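Side-chain contacts in truncated hemoglobin from geobacillus stearothermophilus (PDB 2BKM), which binds haem and molecular oxygen, consistent with a globin role in oxygen transport or storage: residues Q108-H111 against R112-T116; Q2-L6 against Y7-G11; A94-E98 against I99-G103; M70-A73 against R74-F78. All coordinates share one frame; numbering follows the deposited sequence. Where two conformers were deposited one is given.

How the contacts relate
All four contacts are local, each between neighbouring turns of one continuous stretch, so they follow one another in series; none nests or crosses. From the N terminus, contact 2 opens and closes helix 6-9, contact 4 forms helix 71-75 with the haem ligand, contact 3 ends helix 82-98, and contact 1 lies within helix 104-120. Side chains join them in space. Contact 1 is the hub: Leu6 and Ile10 of contact 2 and Met96 of contact 3 pack on it, and Thr116 meets Leu71 of contact 4. Ile10 also meets Leu101 of contact 3. Contacts 1 and 4 both touch the haem. Contacts 2 and 3 lie about 28 and 27 Å from contact 4, centre to centre.

Contact 1 of 4, residues Q108-H111 against R112-T116; sequences QFYH and RLVLT. With HEM (protoporphyrin IX containing Fe), chain D.
Val114 N gives its hydrogen to Tyr110 O at 2.8 Å. It is one of four i to i+4 bonds that build this part of helix 104-120, the last long helix of the globin fold. The same spacing pairs the side chains. Tyr110 swings its CG away from its own backbone N (chi1 -177°), which lays one face of the ring against Val114 CG2. The phenol OH at the far end goes to Arg93. One step back, Leu113 CD1 sits 4.2 Å from the centre of the Phe109 ring, an off-centre CH-pi contact, with Phe109 CE2 3.7 Å from that methyl. Leu113 is therefore shared, CD1 against the Phe109 ring and CD2 against the haem vinyl. With only an alanine here, the Phe109 ring and the vinyl would probably lose the methyls between them, and the ring be freer to shift. Arg112 bends away at chi3 to Tyr55, giving its NH1 to the carbonyl oxygen and making a cation-pi contact with the ring. The vinyl carbon CBC is met by two side chains: Thr116 CG2 at 3.7 Å and Leu113 CD2 at 3.3 Å.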
loop_
_atom_site.group_PDB
_atom_site.type_symbol
_atom_site.label_atom_id
_atom_site.label_comp_id
_atom_site.label_asym_id
_atom_site.label_seq_id
_atom_site.Cartn_x
_atom_site.Cartn_y
_atom_site.Cartn_z
ATOM N N GLN A 108 2.381 3.500 12.859
ATOM C CA GLN A 108 1.626 2.279 13.138
ATOM C C GLN A 108 1.094 1.719 11.816
ATOM O O GLN A 108 1.166 0.502 11.544
ATOM C CB GLN A 108 0.429 2.577 14.051
ATOM C CG GLN A 108 0.770 2.750 15.496
ATOM C CD GLN A 108 -0.349 3.411 16.292
ATOM O OE1 GLN A 108 -0.092 3.964 17.373
ATOM N NE2 GLN A 108 -1.566 3.381 15.777
ATOM N N PHE A 109 0.544 2.594 10.998
ATOM C CA PHE A 109 0.056 2.189 9.682
ATOM C C PHE A 109 1.207 1.643 8.829
ATOM O O PHE A 109 1.097 0.568 8.236
ATOM C CB PHE A 109 -0.584 3.433 9.041
ATOM C CG PHE A 109 -1.065 3.266 7.638
ATOM C CD1 PHE A 109 -1.288 4.409 6.878
ATOM C CD2 PHE A 109 -1.371 2.019 7.081
ATOM C CE1 PHE A 109 -1.789 4.327 5.568
ATOM C CE2 PHE A 109 -1.872 1.930 5.776
ATOM C CZ PHE A 109 -2.041 3.059 5.004
ATOM N N TYR A 110 2.318 2.376 8.791
ATOM C CA TYR A 110 3.469 1.938 8.014
ATOM C C TYR A 110 3.917 0.578 8.487
ATOM O O TYR A 110 4.239 -0.282 7.641
ATOM C CB TYR A 110 4.594 2.945 8.135
ATOM C CG TYR A 110 5.759 2.536 7.272
ATOM C CD1 TYR A 110 6.892 2.057 7.851
ATOM C CD2 TYR A 110 5.652 2.557 5.880
ATOM C CE1 TYR A 110 7.967 1.621 7.106
ATOM C CE2 TYR A 110 6.710 2.162 5.076
ATOM C CZ TYR A 110 7.864 1.699 5.706
ATOM O OH TYR A 110 8.917 1.232 4.970
ATOM N N HIS A 111 3.928 0.338 9.810
ATOM C CA HIS A 111 4.376 -0.967 10.296
ATOM C C HIS A 111 3.430 -2.058 9.866
ATOM O O HIS A 111 3.878 -3.159 9.569
ATOM C CB HIS A 111 4.541 -0.933 11.802
ATOM C CG HIS A 111 5.672 -0.073 12.202
ATOM N ND1 HIS A 111 5.716 0.566 13.424
ATOM C CD2 HIS A 111 6.791 0.305 11.532
ATOM C CE1 HIS A 111 6.822 1.292 13.491
ATOM N NE2 HIS A 111 7.512 1.132 12.368
ATOM N N ARG A 112 2.144 -1.772 9.795
ATOM C CA ARG A 112 1.225 -2.805 9.284
ATOM C C ARG A 112 1.617 -3.104 7.854
ATOM O O ARG A 112 1.661 -4.256 7.475
ATOM C CB ARG A 112 -0.207 -2.307 9.339
ATOM C CG ARG A 112 -0.718 -2.227 10.755
ATOM C CD ARG A 112 -2.196 -2.075 10.842
ATOM N NE ARG A 112 -2.904 -3.116 10.111
ATOM C CZ ARG A 112 -4.181 -3.009 9.770
ATOM N NH1 ARG A 112 -4.899 -1.939 10.156
ATOM N NH2 ARG A 112 -4.743 -3.966 9.056
ATOM N N LEU A 113 1.928 -2.049 7.094
ATOM C CA LEU A 113 2.292 -2.270 5.692
ATOM C C LEU A 113 3.602 -3.022 5.558
ATOM O O LEU A 113 3.757 -3.813 4.622
ATOM C CB LEU A 113 2.390 -0.937 4.983
ATOM C CG LEU A 113 1.077 -0.168 4.838
ATOM C CD1 LEU A 113 1.401 1.150 4.210
ATOM C CD2 LEU A 113 0.067 -0.938 4.010
ATOM N N VAL A 114 4.556 -2.796 6.462
ATOM C CA VAL A 114 5.823 -3.561 6.440
ATOM C C VAL A 114 5.491 -5.018 6.614
ATOM O O VAL A 114 6.039 -5.850 5.886
ATOM C CB VAL A 114 6.756 -3.085 7.579
ATOM C CG1 VAL A 114 7.926 -3.992 7.711
ATOM C CG2 VAL A 114 7.180 -1.621 7.333
ATOM N N LEU A 115 4.592 -5.349 7.531
ATOM C CA LEU A 115 4.238 -6.755 7.733
ATOM C C LEU A 115 3.514 -7.321 6.513
ATOM O O LEU A 115 3.808 -8.431 6.057
ATOM C CB LEU A 115 3.413 -6.924 9.006
ATOM C CG LEU A 115 4.128 -6.565 10.312
ATOM C CD1 LEU A 115 5.020 -7.780 10.690
ATOM C CD2 LEU A 115 4.965 -5.353 10.301
ATOM N N THR A 116 2.567 -6.575 5.970
ATOM C CA THR A 116 1.821 -7.070 4.784
ATOM C C THR A 116 2.791 -7.248 3.636
ATOM O O THR A 116 2.760 -8.264 2.944
ATOM C CB THR A 116 0.691 -6.118 4.452
ATOM O OG1 THR A 116 -0.137 -6.043 5.630
ATOM C CG2 THR A 116 -0.119 -6.675 3.257
HETATM C CHA HEM D . -2.155 -5.422 -6.714
HETATM C CHB HEM D . 2.657 -5.308 -6.687
HETATM C CHC HEM D . 2.518 -5.053 -1.848
HETATM C CHD HEM D . -2.190 -4.133 -2.048
HETATM C C1A HEM D . -0.841 -5.367 -7.085
HETATM C C2A HEM D . -0.400 -5.443 -8.461
HETATM C C3A HEM D . 0.931 -5.411 -8.450
HETATM C C4A HEM D . 1.361 -5.324 -7.079
HETATM C CMA HEM D . 1.852 -5.448 -9.683
HETATM C CAA HEM D . -1.321 -5.511 -9.692
HETATM C CBA HEM D . -2.002 -4.169 -9.879
HETATM C CGA HEM D . -3.182 -4.216 -10.830
HETATM O O1A HEM D . -3.453 -5.270 -11.495
HETATM O O2A HEM D . -3.908 -3.193 -10.915
HETATM C C1B HEM D . 3.020 -5.278 -5.371
HETATM C C2B HEM D . 4.379 -5.386 -4.881
HETATM C C3B HEM D . 4.325 -5.347 -3.554
HETATM C C4B HEM D . 2.957 -5.194 -3.120
HETATM C CMB HEM D . 5.653 -5.490 -5.745
HETATM C CAB HEM D . 5.529 -5.418 -2.628
HETATM C CBB HEM D . 5.473 -5.980 -1.414
HETATM C C1C HEM D . 1.240 -4.690 -1.478
HETATM C C2C HEM D . 0.836 -4.246 -0.166
HETATM C C3C HEM D . -0.479 -4.009 -0.267
HETATM C C4C HEM D . -0.910 -4.278 -1.616
HETATM C CMC HEM D . 1.746 -4.085 1.088
HETATM C CAC HEM D . -1.453 -3.468 0.792
HETATM C CBC HEM D . -1.169 -3.282 2.073
HETATM C C1D HEM D . -2.604 -4.435 -3.307
HETATM C C2D HEM D . -3.989 -4.441 -3.708
HETATM C C3D HEM D . -3.969 -4.852 -5.136
HETATM C C4D HEM D . -2.585 -5.096 -5.461
HETATM C CMD HEM D . -5.202 -4.061 -2.849
HETATM C CAD HEM D . -5.174 -5.010 -6.043
HETATM C CBD HEM D . -5.582 -6.489 -6.088
HETATM C CGD HEM D . -6.682 -6.595 -7.118
HETATM O O1D HEM D . -6.390 -6.638 -8.359
HETATM O O2D HEM D . -7.860 -6.561 -6.672
HETATM N NA HEM D . 0.270 -5.300 -6.272
HETATM N NB HEM D . 2.201 -5.170 -4.265
HETATM N NC HEM D . 0.168 -4.675 -2.337
HETATM N ND HEM D . -1.810 -4.819 -4.371
HETATM FE FE HEM D . 0.201 -5.010 -4.306
#

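Contact 2 of 4, residues Q2-L6 against Y7-G11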
loop_
_atom_site.group_PDB
_atom_site.type_symbol
_atom_site.label_atom_id
_atom_site.label_comp_id
_atom_site.label_asym_id
_atom_site.label_seq_id
_atom_site.Cartn_x
_atom_site.Cartn_y
_atom_site.Cartn_z
ATOM N N GLN A 2 -7.439 6.523 24.228
ATOM C CA GLN A 2 -8.772 6.408 23.630
ATOM C C GLN A 2 -8.683 5.538 22.386
ATOM O O GLN A 2 -7.764 5.691 21.571
ATOM C CB GLN A 2 -9.385 7.761 23.233
ATOM C CG GLN A 2 -9.031 8.946 24.093
ATOM C CD GLN A 2 -10.094 9.297 25.126
ATOM O OE1 GLN A 2 -11.280 8.999 24.955
ATOM N NE2 GLN A 2 -9.670 9.957 26.199
ATOM N N TRP A 3 -9.634 4.616 22.256
ATOM C CA TRP A 3 -9.783 3.808 21.051
ATOM C C TRP A 3 -10.269 4.649 19.849
ATOM O O TRP A 3 -11.180 5.464 19.987
ATOM C CB TRP A 3 -10.759 2.648 21.299
ATOM C CG TRP A 3 -11.187 2.019 19.996
ATOM C CD1 TRP A 3 -12.442 2.029 19.444
ATOM C CD2 TRP A 3 -10.336 1.337 19.055
ATOM N NE1 TRP A 3 -12.428 1.384 18.222
ATOM C CE2 TRP A 3 -11.151 0.946 17.961
ATOM C CE3 TRP A 3 -8.964 1.024 19.028
ATOM C CZ2 TRP A 3 -10.639 0.253 16.852
ATOM C CZ3 TRP A 3 -8.453 0.330 17.921
ATOM C CH2 TRP A 3 -9.296 -0.044 16.851
ATOM N N GLN A 4 -9.620 4.474 18.693
ATOM C CA GLN A 4 -10.134 4.961 17.407
ATOM C C GLN A 4 -9.480 4.072 16.367
ATOM O O GLN A 4 -8.397 3.507 16.620
ATOM C CB GLN A 4 -9.789 6.434 17.148
ATOM C CG GLN A 4 -8.309 6.724 16.955
ATOM C CD GLN A 4 -7.997 8.213 16.764
ATOM O OE1 GLN A 4 -6.921 8.682 17.151
ATOM N NE2 GLN A 4 -8.924 8.949 16.158
ATOM N N THR A 5 -10.130 3.906 15.221
ATOM C CA THR A 5 -9.504 3.085 14.199
ATOM C C THR A 5 -8.320 3.832 13.669
ATOM O O THR A 5 -8.221 5.059 13.752
ATOM C CB THR A 5 -10.426 2.790 13.007
ATOM O OG1 THR A 5 -10.801 4.020 12.389
ATOM C CG2 THR A 5 -11.694 1.999 13.435
ATOM N N LEU A 6 -7.416 3.070 13.087
ATOM C CA LEU A 6 -6.249 3.665 12.524
ATOM C C LEU A 6 -6.637 4.551 11.335
ATOM O O LEU A 6 -6.043 5.580 11.066
ATOM C CB LEU A 6 -5.326 2.523 12.160
ATOM C CG LEU A 6 -3.934 2.955 11.779
ATOM C CD1 LEU A 6 -3.306 3.895 12.842
ATOM C CD2 LEU A 6 -3.114 1.704 11.661
ATOM N N TYR A 7 -7.689 4.134 10.634
ATOM C CA TYR A 7 -8.258 4.930 9.571
ATOM C C TYR A 7 -8.573 6.348 10.058
ATOM O O TYR A 7 -8.123 7.327 9.476
ATOM C CB TYR A 7 -9.534 4.241 9.087
ATOM C CG TYR A 7 -10.239 4.924 7.961
ATOM C CD1 TYR A 7 -11.534 5.432 8.151
ATOM C CD2 TYR A 7 -9.689 4.966 6.678
ATOM C CE1 TYR A 7 -12.220 6.014 7.110
ATOM C CE2 TYR A 7 -10.382 5.564 5.628
ATOM C CZ TYR A 7 -11.648 6.075 5.856
ATOM O OH TYR A 7 -12.357 6.629 4.805
ATOM N N GLU A 8 -9.343 6.449 11.153
ATOM C CA GLU A 8 -9.635 7.767 11.716
ATOM C C GLU A 8 -8.366 8.456 12.201
ATOM O O GLU A 8 -8.179 9.667 12.017
ATOM C CB GLU A 8 -10.586 7.591 12.902
ATOM C CG GLU A 8 -11.968 7.113 12.527
ATOM C CD GLU A 8 -12.528 6.011 13.460
ATOM O OE1 GLU A 8 -12.281 6.029 14.699
ATOM O OE2 GLU A 8 -13.227 5.104 12.936
ATOM N N ALA A 9 -7.502 7.700 12.873
ATOM C CA ALA A 9 -6.302 8.257 13.469
ATOM C C ALA A 9 -5.463 8.985 12.459
ATOM O O ALA A 9 -4.810 9.968 12.798
ATOM C CB ALA A 9 -5.490 7.139 14.166
ATOM N N ILE A 10 -5.409 8.491 11.222
ATOM C CA ILE A 10 -4.557 9.124 10.248
ATOM C C ILE A 10 -5.266 10.181 9.429
ATOM O O ILE A 10 -4.647 10.839 8.598
ATOM C CB ILE A 10 -3.876 8.116 9.273
ATOM C CG1 ILE A 10 -4.925 7.483 8.351
ATOM C CG2 ILE A 10 -3.076 7.078 10.033
ATOM C CD1 ILE A 10 -4.275 6.735 7.148
ATOM N N GLY A 11 -6.563 10.336 9.667
ATOM C CA GLY A 11 -7.345 11.351 8.954
ATOM C C GLY A 11 -8.313 10.829 7.906
ATOM O O GLY A 11 -8.865 11.612 7.100
#
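Gln4 lays its amide along Ala9, with its CD 3.7 Å from Ala9 CA, while its CB rests near Glu8 OE1. The next residue, Thr5, carries the main polar exchange. With chi1 at 61° its hydroxyl is tucked between its own backbone N and carbonyl carbon and faces the first turn, where OG1 accepts from Glu8 N at 3.1 Å. The model crowds this oxygen against the Glu8 carboxylate, and its exact place is less sure. Glu8 returns the favour: its chain bends at chi2 and brings OE1 to within 3.1 Å of Thr5 N, the N-H meeting the carboxylate from above its plane. Losing the Thr5 hydroxyl to an alanine would probably leave Glu8 N without its side-chain acceptor and the start of the helix less firmly held. Behind the cap, Ala9 N bonds to Thr5 O at 2.9 Å and Ile10 N to Leu6 O at 3.0 Å. Leu6 and Ile10 both turn to Leu56 and helix 104-120, seating the turn on the globin body. At the far end Gly11, with positive phi, gives its N-H to Glu8 O. Helix 6-9 thus starts with a Thr5-Glu8 capping box and finishes in a Schellman motif.

Contact 3 of 4, residues A94-E98 against I99-G103; sequences AAMDE and IGLSG
Met96 and Leu101 lie side by side and point the same way, with Met96 CG 4.2 Å from Leu101 CD2. Met96 is stretched straight beyond CG, and its sulfur and CE run on past the leucine toward Phe109, Tyr110 and Leu113 of helix 104-120. Ile99 is turned differently. Its CG1 is wedged between the backbone N and carbonyl carbon, chi1 67°, and packs against the end of the helix, 3.4 Å from Met96 O, while CG2 of Ile99 lies 3.5 Å from Ala95 O. Ile99 also touches Ala22 of helix 12-29. The backbone that sets these directions is a Schellman motif closing helix 82-98: Leu101 N bonds back to Met96 O at 2.9 Å, and inside that loop Gly100 N bonds to Asp97 O, also at 2.9 Å. Gly100 takes a positive phi of 69°, which favours glycine and lets the chain turn off the helix axis. The acidic side chains face outward from the turn. Asp97 OD1 forms a salt bridge with Arg106, whose NH2 also donates to Leu101 O, and Glu98 divides its carboxylate between two arginines of helix 12-29, OE1 going to Arg25 and OE2 to Arg26.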
loop_
_atom_site.group_PDB
_atom_site.type_symbol
_atom_site.label_atom_id
_atom_site.label_comp_id
_atom_site.label_asym_id
_atom_site.label_seq_id
_atom_site.Cartn_x
_atom_site.Cartn_y
_atom_site.Cartn_z
ATOM N N ALA A 94 7.961 7.559 0.947
ATOM C CA ALA A 94 8.124 8.823 0.236
ATOM C C ALA A 94 6.759 9.494 0.038
ATOM O O ALA A 94 6.653 10.706 0.132
ATOM C CB ALA A 94 8.802 8.579 -1.131
ATOM N N ALA A 95 5.726 8.704 -0.238
ATOM C CA ALA A 95 4.390 9.255 -0.433
ATOM C C ALA A 95 3.851 9.799 0.883
ATOM O O ALA A 95 3.212 10.852 0.881
ATOM C CB ALA A 95 3.466 8.184 -0.999
ATOM N N MET A 96 4.054 9.073 1.991
ATOM C CA MET A 96 3.627 9.565 3.297
ATOM C C MET A 96 4.321 10.866 3.589
ATOM O O MET A 96 3.666 11.813 4.022
ATOM C CB MET A 96 3.895 8.546 4.401
ATOM C CG MET A 96 3.010 7.340 4.293
ATOM S SD MET A 96 3.529 6.037 5.404
ATOM C CE MET A 96 2.084 4.993 5.381
ATOM N N ASP A 97 5.624 10.918 3.332
ATOM C CA ASP A 97 6.356 12.178 3.587
ATOM C C ASP A 97 5.780 13.291 2.702
ATOM O O ASP A 97 5.565 14.440 3.181
ATOM C CB ASP A 97 7.821 12.043 3.271
ATOM C CG ASP A 97 8.559 11.120 4.187
ATOM O OD1 ASP A 97 8.061 10.761 5.271
ATOM O OD2 ASP A 97 9.692 10.728 3.804
ATOM N N GLU A 98 5.494 12.972 1.450
ATOM C CA GLU A 98 5.107 14.006 0.473
ATOM C C GLU A 98 3.792 14.617 0.884
ATOM O O GLU A 98 3.606 15.811 0.706
ATOM C CB GLU A 98 4.968 13.373 -0.892
ATOM C CG GLU A 98 4.500 14.320 -1.975
ATOM C CD GLU A 98 4.537 13.666 -3.350
ATOM O OE1 GLU A 98 3.894 14.207 -4.252
ATOM O OE2 GLU A 98 5.211 12.621 -3.516
ATOM N N ILE A 99 2.869 13.824 1.414
ATOM C CA ILE A 99 1.542 14.357 1.747
ATOM C C ILE A 99 1.558 14.958 3.134
ATOM O O ILE A 99 0.520 15.415 3.639
ATOM C CB ILE A 99 0.423 13.325 1.609
ATOM C CG1 ILE A 99 0.559 12.184 2.665
ATOM C CG2 ILE A 99 0.400 12.790 0.166
ATOM C CD1 ILE A 99 -0.771 11.433 2.849
ATOM N N GLY A 100 2.745 14.954 3.743
ATOM C CA GLY A 100 2.927 15.481 5.090
ATOM C C GLY A 100 2.282 14.665 6.182
ATOM O O GLY A 100 1.946 15.213 7.234
ATOM N N LEU A 101 2.172 13.341 6.005
ATOM C CA LEU A 101 1.621 12.457 7.029
ATOM C C LEU A 101 2.736 11.949 7.909
ATOM O O LEU A 101 3.543 11.090 7.477
ATOM C CB LEU A 101 0.932 11.262 6.391
ATOM C CG LEU A 101 0.421 10.199 7.349
ATOM C CD1 LEU A 101 -0.674 10.714 8.318
ATOM C CD2 LEU A 101 -0.049 8.989 6.570
ATOM N N SER A 102 2.758 12.394 9.156
ATOM C CA SER A 102 3.882 12.078 10.051
ATOM C C SER A 102 3.300 11.744 11.402
ATOM O O SER A 102 2.209 12.168 11.700
ATOM C CB SER A 102 4.809 13.295 10.243
ATOM O OG SER A 102 4.133 14.239 11.064
ATOM N N GLY A 103 4.034 10.996 12.219
ATOM C CA GLY A 103 3.607 10.770 13.587
ATOM C C GLY A 103 3.255 9.335 13.891
ATOM O O GLY A 103 3.414 8.465 13.055
#

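Contact 4 of 4, residues M70-A73 against R74-F78. With HEM (protoporphyrin IX containing Fe), chain D.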
loop_
_atom_site.group_PDB
_atom_site.type_symbol
_atom_site.label_atom_id
_atom_site.label_comp_id
_atom_site.label_asym_id
_atom_site.label_seq_id
_atom_site.Cartn_x
_atom_site.Cartn_y
_atom_site.Cartn_z
ATOM N N MET A 70 -7.516 -11.542 -0.056
ATOM C CA MET A 70 -6.601 -12.670 -0.308
ATOM C C MET A 70 -5.326 -12.146 -0.970
ATOM O O MET A 70 -4.900 -12.604 -2.053
ATOM C CB MET A 70 -7.264 -13.760 -1.155
ATOM C CG MET A 70 -7.763 -13.333 -2.493
ATOM S SD MET A 70 -8.487 -14.748 -3.365
ATOM C CE MET A 70 -8.301 -14.211 -5.075
ATOM N N LEU A 71 -4.711 -11.177 -0.309
ATOM C CA LEU A 71 -3.704 -10.382 -0.975
ATOM C C LEU A 71 -2.518 -11.227 -1.344
ATOM O O LEU A 71 -1.991 -11.092 -2.422
ATOM C CB LEU A 71 -3.225 -9.247 -0.089
ATOM C CG LEU A 71 -3.991 -7.932 -0.031
ATOM C CD1 LEU A 71 -3.027 -6.983 0.670
ATOM C CD2 LEU A 71 -4.414 -7.394 -1.361
ATOM N N ARG A 72 -2.081 -12.112 -0.456
ATOM C CA ARG A 72 -0.908 -12.894 -0.811
ATOM C C ARG A 72 -1.182 -13.685 -2.086
ATOM O O ARG A 72 -0.335 -13.728 -2.996
ATOM C CB ARG A 72 -0.468 -13.831 0.290
ATOM C CG ARG A 72 0.824 -14.550 -0.135
ATOM C CD ARG A 72 1.375 -15.400 0.919
ATOM N NE ARG A 72 2.273 -16.365 0.272
ATOM C CZ ARG A 72 3.541 -16.137 -0.076
ATOM N NH1 ARG A 72 4.238 -17.113 -0.678
ATOM N NH2 ARG A 72 4.144 -14.972 0.192
ATOM N N ALA A 73 -2.358 -14.306 -2.156
ATOM C CA ALA A 73 -2.703 -15.085 -3.336
ATOM C C ALA A 73 -2.726 -14.241 -4.585
ATOM O O ALA A 73 -2.263 -14.672 -5.632
ATOM C CB ALA A 73 -4.042 -15.759 -3.136
ATOM N N ARG A 74 -3.283 -13.036 -4.502
ATOM C CA ARG A 74 -3.347 -12.185 -5.657
ATOM C C ARG A 74 -1.961 -11.779 -6.114
ATOM O O ARG A 74 -1.782 -11.455 -7.281
ATOM C CB ARG A 74 -4.174 -10.946 -5.326
ATOM C CG ARG A 74 -5.632 -11.249 -5.018
ATOM C CD ARG A 74 -6.435 -9.952 -4.952
ATOM N NE ARG A 74 -7.806 -10.155 -4.454
ATOM C CZ ARG A 74 -8.887 -10.245 -5.227
ATOM N NH1 ARG A 74 -8.787 -10.147 -6.553
ATOM N NH2 ARG A 74 -10.073 -10.400 -4.654
ATOM N N HIS A 75 -1.027 -11.722 -5.171
ATOM C CA HIS A 75 0.321 -11.293 -5.489
ATOM C C HIS A 75 1.209 -12.403 -5.983
ATOM O O HIS A 75 2.303 -12.120 -6.458
ATOM C CB HIS A 75 0.944 -10.566 -4.303
ATOM C CG HIS A 75 0.427 -9.165 -4.133
ATOM N ND1 HIS A 75 -0.784 -8.904 -3.536
ATOM C CD2 HIS A 75 0.960 -7.965 -4.455
ATOM C CE1 HIS A 75 -0.980 -7.594 -3.496
ATOM N NE2 HIS A 75 0.044 -7.005 -4.075
ATOM N N LEU A 76 0.717 -13.647 -5.901
ATOM C CA LEU A 76 1.480 -14.762 -6.473
ATOM C C LEU A 76 1.622 -14.645 -7.986
ATOM O O LEU A 76 2.478 -15.291 -8.580
ATOM C CB LEU A 76 0.813 -16.093 -6.127
ATOM C CG LEU A 76 0.884 -16.398 -4.642
ATOM C CD1 LEU A 76 -0.042 -17.632 -4.303
ATOM C CD2 LEU A 76 2.266 -16.561 -4.105
ATOM N N ARG A 77 0.782 -13.807 -8.591
ATOM C CA ARG A 77 0.828 -13.523 -10.002
ATOM C C ARG A 77 2.089 -12.739 -10.422
ATOM O O ARG A 77 2.357 -12.527 -11.603
ATOM C CB ARG A 77 -0.377 -12.649 -10.323
ATOM C CG ARG A 77 -0.673 -12.607 -11.796
ATOM C CD ARG A 77 -2.068 -12.021 -12.026
ATOM N NE ARG A 77 -3.082 -12.714 -11.227
ATOM C CZ ARG A 77 -4.383 -12.438 -11.254
ATOM N NH1 ARG A 77 -4.850 -11.469 -12.032
ATOM N NH2 ARG A 77 -5.214 -13.135 -10.484
ATOM N N PHE A 78 2.854 -12.257 -9.434
ATOM C CA PHE A 78 4.002 -11.407 -9.711
ATOM C C PHE A 78 5.193 -11.910 -8.920
ATOM O O PHE A 78 5.055 -12.545 -7.868
ATOM C CB PHE A 78 3.755 -9.939 -9.281
ATOM C CG PHE A 78 2.447 -9.422 -9.727
ATOM C CD1 PHE A 78 1.381 -9.293 -8.828
ATOM C CD2 PHE A 78 2.252 -9.104 -11.074
ATOM C CE1 PHE A 78 0.149 -8.828 -9.275
ATOM C CE2 PHE A 78 1.019 -8.635 -11.511
ATOM C CZ PHE A 78 -0.005 -8.505 -10.613
HETATM C CHA HEM D . -2.155 -5.422 -6.714
HETATM C CHB HEM D . 2.657 -5.308 -6.687
HETATM C CHC HEM D . 2.518 -5.053 -1.848
HETATM C CHD HEM D . -2.190 -4.133 -2.048
HETATM C C1A HEM D . -0.841 -5.367 -7.085
HETATM C C2A HEM D . -0.400 -5.443 -8.461
HETATM C C3A HEM D . 0.931 -5.411 -8.450
HETATM C C4A HEM D . 1.361 -5.324 -7.079
HETATM C CMA HEM D . 1.852 -5.448 -9.683
HETATM C CAA HEM D . -1.321 -5.511 -9.692
HETATM C CBA HEM D . -2.002 -4.169 -9.879
HETATM C CGA HEM D . -3.182 -4.216 -10.830
HETATM O O1A HEM D . -3.453 -5.270 -11.495
HETATM O O2A HEM D . -3.908 -3.193 -10.915
HETATM C C1B HEM D . 3.020 -5.278 -5.371
HETATM C C2B HEM D . 4.379 -5.386 -4.881
HETATM C C3B HEM D . 4.325 -5.347 -3.554
HETATM C C4B HEM D . 2.957 -5.194 -3.120
HETATM C CMB HEM D . 5.653 -5.490 -5.745
HETATM C CAB HEM D . 5.529 -5.418 -2.628
HETATM C CBB HEM D . 5.473 -5.980 -1.414
HETATM C C1C HEM D . 1.240 -4.690 -1.478
HETATM C C2C HEM D . 0.836 -4.246 -0.166
HETATM C C3C HEM D . -0.479 -4.009 -0.267
HETATM C C4C HEM D . -0.910 -4.278 -1.616
HETATM C CMC HEM D . 1.746 -4.085 1.088
HETATM C CAC HEM D . -1.453 -3.468 0.792
HETATM C CBC HEM D . -1.169 -3.282 2.073
HETATM C C1D HEM D . -2.604 -4.435 -3.307
HETATM C C2D HEM D . -3.989 -4.441 -3.708
HETATM C C3D HEM D . -3.969 -4.852 -5.136
HETATM C C4D HEM D . -2.585 -5.096 -5.461
HETATM C CMD HEM D . -5.202 -4.061 -2.849
HETATM C CAD HEM D . -5.174 -5.010 -6.043
HETATM C CBD HEM D . -5.582 -6.489 -6.088
HETATM C CGD HEM D . -6.682 -6.595 -7.118
HETATM O O1D HEM D . -6.390 -6.638 -8.359
HETATM O O2D HEM D . -7.860 -6.561 -6.672
HETATM N NA HEM D . 0.270 -5.300 -6.272
HETATM N NB HEM D . 2.201 -5.170 -4.265
HETATM N NC HEM D . 0.168 -4.675 -2.337
HETATM N ND HEM D . -1.810 -4.819 -4.371
HETATM FE FE HEM D . 0.201 -5.010 -4.306
#
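His75 is set by two torsions: chi1 of -76° puts its CG beside its own backbone N, and chi2 of 80° turns the ring so that ND1 faces Leu71 while NE2 faces the haem. ND1 donates to Leu71 O at 2.7 Å, and that oxygen lies almost in the imidazole plane; the N-H comes in from above the carbonyl plane. The same oxygen also accepts from His75 N at 3.0 Å, so two donors from one residue grip it, and the ND1 bond helps fix the ring's rotation. On the other side NE2 binds the haem iron at 2.0 Å. Leu71 itself packs on the porphyrin, its CD2 3.7 Å from the methyl CMD.

Met70 and Arg74 cross at about a right angle. Met70 CE sits 4.0 Å above the centre of the Arg74 guanidinium, and the propionate oxygen O2D lies over the opposite face, 3.7 Å from NH1. The group is held by carbonyls just upstream: NE gives to Pro69 O and NH2 to His68 O. One turn on, Leu76 CD2 lies over a face of the Arg72 guanidinium, whose NH2 goes to the carbonyls of His119 and Val121. The chain then leaves through a type I turn from His75 to Phe78, which brings the Phe78 ring face-on to the haem methyl CMA, 3.6 Å above the ring plane; Arg77 CB covers the other face. A histidine on the iron, steadied through ND1 by a carbonyl of the preceding turn, is characteristic of the proximal haem site of globins.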